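Local coordinates for CaaX farnesyltransferase beta subunit Ram1 (Aspergillus fumigatus, PDB 4L9P), which probably binds the CaaX peptide within a zinc-dependent heterodimer that transfers farnesyl from farnesyl diphosphate to a cysteine near the C-terminus of target proteins, at residues E174-T179 and L208-V213; Y134-D139 and Y156-G161. All blocks are in the same frame, centred on the assembly; numbering follows the deposited sequence.

Interaction 1 (E174-T179 and L208-V213); sequences ERVIST and LSIAMV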
loop_
_atom_site.group_PDB
_atom_site.type_symbol
_atom_site.label_atom_id
_atom_site.label_comp_id
_atom_site.label_asym_id
_atom_site.label_seq_id
_atom_site.Cartn_x
_atom_site.Cartn_y
_atom_site.Cartn_z
ATOM N N GLU B 174 -12.062 3.418 28.089
ATOM C CA GLU B 174 -11.227 4.204 28.985
ATOM C C GLU B 174 -9.746 4.094 28.703
ATOM O O GLU B 174 -9.009 5.098 28.778
ATOM C CB GLU B 174 -11.523 3.845 30.450
ATOM C CG GLU B 174 -12.884 4.330 30.857
ATOM C CD GLU B 174 -13.199 4.135 32.368
ATOM O OE1 GLU B 174 -12.308 3.727 33.189
ATOM O OE2 GLU B 174 -14.382 4.383 32.723
ATOM N N ARG B 175 -9.278 2.886 28.391
ATOM C CA ARG B 175 -7.851 2.722 28.126
ATOM C C ARG B 175 -7.477 3.357 26.791
ATOM O O ARG B 175 -6.376 3.855 26.656
ATOM C CB ARG B 175 -7.478 1.262 28.145
ATOM C CG ARG B 175 -7.701 0.659 29.523
ATOM C CD ARG B 175 -7.224 -0.781 29.569
ATOM N NE ARG B 175 -5.764 -0.807 29.537
ATOM C CZ ARG B 175 -5.038 -1.922 29.390
ATOM N NH1 ARG B 175 -5.641 -3.110 29.240
ATOM N NH2 ARG B 175 -3.705 -1.846 29.340
ATOM N N VAL B 176 -8.374 3.334 25.802
ATOM C CA VAL B 176 -8.098 4.062 24.546
ATOM C C VAL B 176 -7.984 5.581 24.808
ATOM O O VAL B 176 -7.074 6.261 24.296
ATOM C CB VAL B 176 -9.185 3.755 23.510
ATOM C CG1 VAL B 176 -9.188 4.796 22.366
ATOM C CG2 VAL B 176 -8.988 2.350 22.969
ATOM N N ILE B 177 -8.904 6.101 25.617
ATOM C CA ILE B 177 -8.855 7.527 25.976
ATOM C C ILE B 177 -7.537 7.893 26.659
ATOM O O ILE B 177 -6.910 8.896 26.315
ATOM C CB ILE B 177 -10.090 7.937 26.835
ATOM C CG1 ILE B 177 -11.362 7.827 25.995
ATOM C CG2 ILE B 177 -9.941 9.358 27.376
ATOM C CD1 ILE B 177 -12.633 7.828 26.804
ATOM N N SER B 178 -7.130 7.086 27.630
ATOM C CA SER B 178 -5.866 7.276 28.351
ATOM C C SER B 178 -4.717 7.330 27.325
ATOM O O SER B 178 -3.888 8.246 27.352
ATOM C CB SER B 178 -5.645 6.091 29.280
ATOM O OG SER B 178 -4.423 6.235 29.957
ATOM N N THR B 179 -4.689 6.336 26.428
ATOM C CA THR B 179 -3.600 6.212 25.499
ATOM C C THR B 179 -3.526 7.413 24.566
ATOM O O THR B 179 -2.456 7.949 24.333
ATOM C CB THR B 179 -3.782 4.928 24.611
ATOM O OG1 THR B 179 -3.871 3.777 25.465
ATOM C CG2 THR B 179 -2.612 4.748 23.649
ATOM N N LEU B 208 -9.516 5.609 14.057
ATOM C CA LEU B 208 -10.208 4.337 13.816
ATOM C C LEU B 208 -10.386 3.577 15.134
ATOM O O LEU B 208 -11.431 2.915 15.347
ATOM C CB LEU B 208 -9.385 3.473 12.840
ATOM C CG LEU B 208 -9.409 3.970 11.387
ATOM C CD1 LEU B 208 -8.783 2.942 10.464
ATOM C CD2 LEU B 208 -10.753 4.424 10.853
ATOM N N SER B 209 -9.384 3.664 16.019
ATOM C CA SER B 209 -9.539 3.027 17.340
ATOM C C SER B 209 -10.676 3.639 18.133
ATOM O O SER B 209 -11.458 2.941 18.797
ATOM C CB SER B 209 -8.233 3.133 18.139
ATOM O OG SER B 209 -7.156 2.408 17.514
ATOM N N ILE B 210 -10.730 4.979 18.147
ATOM C CA ILE B 210 -11.801 5.683 18.827
ATOM C C ILE B 210 -13.147 5.317 18.230
ATOM O O ILE B 210 -14.121 5.134 18.986
ATOM C CB ILE B 210 -11.496 7.216 18.748
ATOM C CG1 ILE B 210 -10.361 7.538 19.734
ATOM C CG2 ILE B 210 -12.752 8.050 19.026
ATOM C CD1 ILE B 210 -9.759 8.929 19.504
ATOM N N ALA B 211 -13.215 5.197 16.897
ATOM C CA ALA B 211 -14.463 4.809 16.258
ATOM C C ALA B 211 -14.900 3.420 16.725
ATOM O O ALA B 211 -16.083 3.168 16.975
ATOM C CB ALA B 211 -14.337 4.855 14.716
ATOM N N MET B 212 -13.953 2.504 16.826
ATOM C CA MET B 212 -14.320 1.114 17.195
ATOM C C MET B 212 -14.810 1.056 18.641
ATOM O O MET B 212 -15.816 0.384 18.931
ATOM C CB MET B 212 -13.147 0.106 16.974
ATOM C CG MET B 212 -12.989 -0.233 15.552
ATOM S SD MET B 212 -11.707 -1.480 15.260
ATOM C CE MET B 212 -10.214 -0.405 15.343
ATOM N N VAL B 213 -14.166 1.754 19.572
ATOM C CA VAL B 213 -14.663 1.677 20.955
ATOM C C VAL B 213 -15.907 2.498 21.151
ATOM O O VAL B 213 -16.761 2.156 21.999
ATOM C CB VAL B 213 -13.551 2.010 22.049
ATOM C CG1 VAL B 213 -12.336 1.081 21.926
ATOM C CG2 VAL B 213 -13.094 3.490 22.004
#

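Interaction 2 (Y134-D139 and Y156-G161); sequences YDSLED and YWALAG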
loop_
_atom_site.group_PDB
_atom_site.type_symbol
_atom_site.label_atom_id
_atom_site.label_comp_id
_atom_site.label_asym_id
_atom_site.label_seq_id
_atom_site.Cartn_x
_atom_site.Cartn_y
_atom_site.Cartn_z
ATOM N N TYR B 134 -5.524 -10.016 22.412
ATOM C CA TYR B 134 -5.588 -9.431 23.745
ATOM C C TYR B 134 -4.190 -9.264 24.336
ATOM O O TYR B 134 -3.851 -8.221 24.927
ATOM C CB TYR B 134 -6.471 -10.276 24.693
ATOM C CG TYR B 134 -7.961 -10.055 24.478
ATOM C CD1 TYR B 134 -8.541 -8.803 24.727
ATOM C CD2 TYR B 134 -8.801 -11.085 24.050
ATOM C CE1 TYR B 134 -9.898 -8.597 24.571
ATOM C CE2 TYR B 134 -10.191 -10.872 23.859
ATOM C CZ TYR B 134 -10.711 -9.631 24.097
ATOM O OH TYR B 134 -12.071 -9.351 23.928
ATOM N N ASP B 135 -3.347 -10.272 24.200
ATOM C CA ASP B 135 -1.986 -10.141 24.759
ATOM C C ASP B 135 -1.231 -8.996 24.088
ATOM O O ASP B 135 -0.383 -8.364 24.715
ATOM C CB ASP B 135 -1.152 -11.417 24.571
ATOM C CG ASP B 135 -1.608 -12.557 25.450
ATOM O OD1 ASP B 135 -2.416 -12.319 26.369
ATOM O OD2 ASP B 135 -1.122 -13.697 25.254
ATOM N N SER B 136 -1.551 -8.693 22.825
ATOM C CA SER B 136 -0.757 -7.725 22.061
ATOM C C SER B 136 -1.041 -6.318 22.532
ATOM O O SER B 136 -0.327 -5.384 22.167
ATOM C CB SER B 136 -1.046 -7.848 20.551
ATOM O OG SER B 136 -2.265 -7.195 20.216
ATOM N N LEU B 137 -2.077 -6.154 23.349
ATOM C CA LEU B 137 -2.418 -4.828 23.878
ATOM C C LEU B 137 -1.737 -4.536 25.197
ATOM O O LEU B 137 -1.960 -3.468 25.778
ATOM C CB LEU B 137 -3.944 -4.693 24.096
ATOM C CG LEU B 137 -4.678 -4.472 22.770
ATOM C CD1 LEU B 137 -6.195 -4.795 22.917
ATOM C CD2 LEU B 137 -4.388 -3.059 22.179
ATOM N N GLU B 138 -0.989 -5.485 25.723
ATOM C CA GLU B 138 -0.359 -5.245 27.021
ATOM C C GLU B 138 1.109 -4.769 26.884
ATOM O O GLU B 138 1.459 -4.271 25.844
ATOM C CB GLU B 138 -0.590 -6.435 27.905
ATOM C CG GLU B 138 -2.141 -6.716 28.120
ATOM C CD GLU B 138 -3.000 -5.535 28.695
ATOM O OE1 GLU B 138 -2.470 -4.617 29.353
ATOM O OE2 GLU B 138 -4.247 -5.553 28.535
ATOM N N ASP B 139 1.959 -4.871 27.895
ATOM C CA ASP B 139 3.270 -4.210 27.831
ATOM C C ASP B 139 4.313 -5.046 27.084
ATOM O O ASP B 139 4.324 -6.298 27.205
ATOM C CB ASP B 139 3.765 -3.971 29.269
ATOM C CG ASP B 139 5.035 -3.133 29.335
ATOM O OD1 ASP B 139 5.012 -1.933 29.002
ATOM O OD2 ASP B 139 6.057 -3.652 29.826
ATOM N N TYR B 156 -4.775 0.009 17.157
ATOM C CA TYR B 156 -5.698 -0.204 16.059
ATOM C C TYR B 156 -5.690 -1.658 15.580
ATOM O O TYR B 156 -6.764 -2.232 15.386
ATOM C CB TYR B 156 -5.370 0.751 14.899
ATOM C CG TYR B 156 -6.101 0.330 13.642
ATOM C CD1 TYR B 156 -7.524 0.506 13.477
ATOM C CD2 TYR B 156 -5.383 -0.293 12.612
ATOM C CE1 TYR B 156 -8.170 0.005 12.302
ATOM C CE2 TYR B 156 -6.030 -0.786 11.451
ATOM C CZ TYR B 156 -7.413 -0.596 11.306
ATOM O OH TYR B 156 -8.026 -1.056 10.179
ATOM N N TRP B 157 -4.514 -2.221 15.305
ATOM C CA TRP B 157 -4.477 -3.587 14.725
ATOM C C TRP B 157 -5.139 -4.572 15.667
ATOM O O TRP B 157 -5.873 -5.504 15.238
ATOM C CB TRP B 157 -3.010 -4.057 14.508
ATOM C CG TRP B 157 -2.316 -3.227 13.442
ATOM C CD1 TRP B 157 -2.867 -2.744 12.281
ATOM C CD2 TRP B 157 -0.939 -2.866 13.417
ATOM N NE1 TRP B 157 -1.908 -2.034 11.578
ATOM C CE2 TRP B 157 -0.724 -2.101 12.253
ATOM C CE3 TRP B 157 0.140 -3.090 14.308
ATOM C CZ2 TRP B 157 0.534 -1.551 11.940
ATOM C CZ3 TRP B 157 1.404 -2.545 13.989
ATOM C CH2 TRP B 157 1.563 -1.789 12.812
ATOM N N ALA B 158 -4.881 -4.436 16.972
ATOM C CA ALA B 158 -5.477 -5.379 17.954
ATOM C C ALA B 158 -6.991 -5.145 18.045
ATOM O O ALA B 158 -7.757 -6.125 18.034
ATOM C CB ALA B 158 -4.801 -5.205 19.308
ATOM N N LEU B 159 -7.455 -3.889 18.151
ATOM C CA LEU B 159 -8.917 -3.692 18.241
ATOM C C LEU B 159 -9.612 -4.177 16.965
ATOM O O LEU B 159 -10.698 -4.769 17.054
ATOM C CB LEU B 159 -9.240 -2.214 18.464
ATOM C CG LEU B 159 -8.813 -1.676 19.824
ATOM C CD1 LEU B 159 -9.015 -0.149 19.834
ATOM C CD2 LEU B 159 -9.638 -2.387 20.965
ATOM N N ALA B 160 -9.044 -3.882 15.813
ATOM C CA ALA B 160 -9.636 -4.328 14.560
ATOM C C ALA B 160 -9.718 -5.862 14.511
ATOM O O ALA B 160 -10.783 -6.407 14.165
ATOM C CB ALA B 160 -8.787 -3.827 13.361
ATOM N N GLY B 161 -8.648 -6.583 14.881
ATOM C CA GLY B 161 -8.723 -8.053 14.904
ATOM C C GLY B 161 -9.771 -8.576 15.878
ATOM O O GLY B 161 -10.504 -9.496 15.549
#

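Interaction 1 (E174-T179 and L208-V213)
V176 and V213 meet tip to tip between helix 173-183 and helix 200-213, and their methyl groups form the tight part of this helix-helix contact. CG2 of V176 lies 3.7 Å from CG1 of V213, while V176 CG1 is 4.1 Å from V213 CG2, so both branches of each valine are engaged. With CG1 anti to the backbone N (chi1 163°), V176 also reaches a second partner: its CG1 comes to 4.0 Å from CG1 of I210, whose side chain crosses it obliquely. V176 thus lies between two residues one helical turn apart, and the nearest CA atoms, those of V176 and I210, are 7.0 Å apart. No hydrogen bond spans the two segments; dispersion and the burial of apolar surface account for the contact.

The remainder is looser. S209 turns its CB toward helix 173-183 but stays just beyond close contact, its hydroxyl bonded to A205 O of its own helix. E174 is exposed and points away from helix 200-213, while R175 and S178 hydrogen-bond to the Ram2 alpha subunit. Around the valine centre, L44 of the alpha subunit packs on V176, helix 216-221 abuts I177 and I210, and helix 151-164 lies against L208, S209 and M212, placing this helix pair within the alpha-alpha toroid and beside the subunit interface.

Interaction 2 (Y134-D139 and Y156-G161)
S136 and A158, their CA atoms 6.7 Å apart, mark where a type I beta turn from D135 to E138 comes up against helix 151-164, the turn being tied by a hydrogen bond from E138 N to D135 O. The A158 methyl is the focus of the contact, received by two consecutive residues of that turn. L137 meets it with its branch point: CG is 3.5 Å from A158 CB, with CD2 at 3.6 Å and CD1 at 3.9 Å from the same CB, so that the methyl faces the whole fork of the leucine rather than one prong. Beside it, S136 OG approaches A158 CB to 3.3 Å. A methyl offers OG no hydrogen-bond partner, so this is van der Waals contact; the hydroxyl, held between the backbone N and the carbonyl carbon (chi1 79°), instead hydrogen-bonds to L133 O. L159 points its CB away, yet its end swings partly back toward the turn.

Around this centre, F172 touches both L137 and L159, and L44 of the alpha subunit packs on L137. Elsewhere on helix 151-164, W157 borders the isoprenoid-analogue pocket: its ring meets that of W153 with the planes about 10° apart and meets Y432 edge-to-face, both of them residues of that pocket. S136 itself is about 11 Å from the zinc ligand H433, side chain to side chain.

Chemically, the contact rests on shape and apolar burial: a methyl small enough for close approach faces a leucine fork and a serine oxygen whose polar need is met locally.

In the fold
Interactions 1 and 2 illustrate how an alpha-alpha toroid packs its helices: both are buried, their centres about 12 Å apart, and neither has a hydrogen bond across its segments. They differ in what meets. Interaction 1 joins two helices through branched side chains, whereas interaction 2 sets a turn against a helix through a single methyl and lies nearer the zinc. They also touch directly: Y156 of helix 151-164 packs on L208, S209 and M212 of helix 200-213, and, at the polar margin, R175 forms a salt bridge with E138. L44 of the alpha subunit reaches both contacts, linking these two pieces of core to the heterodimer interface.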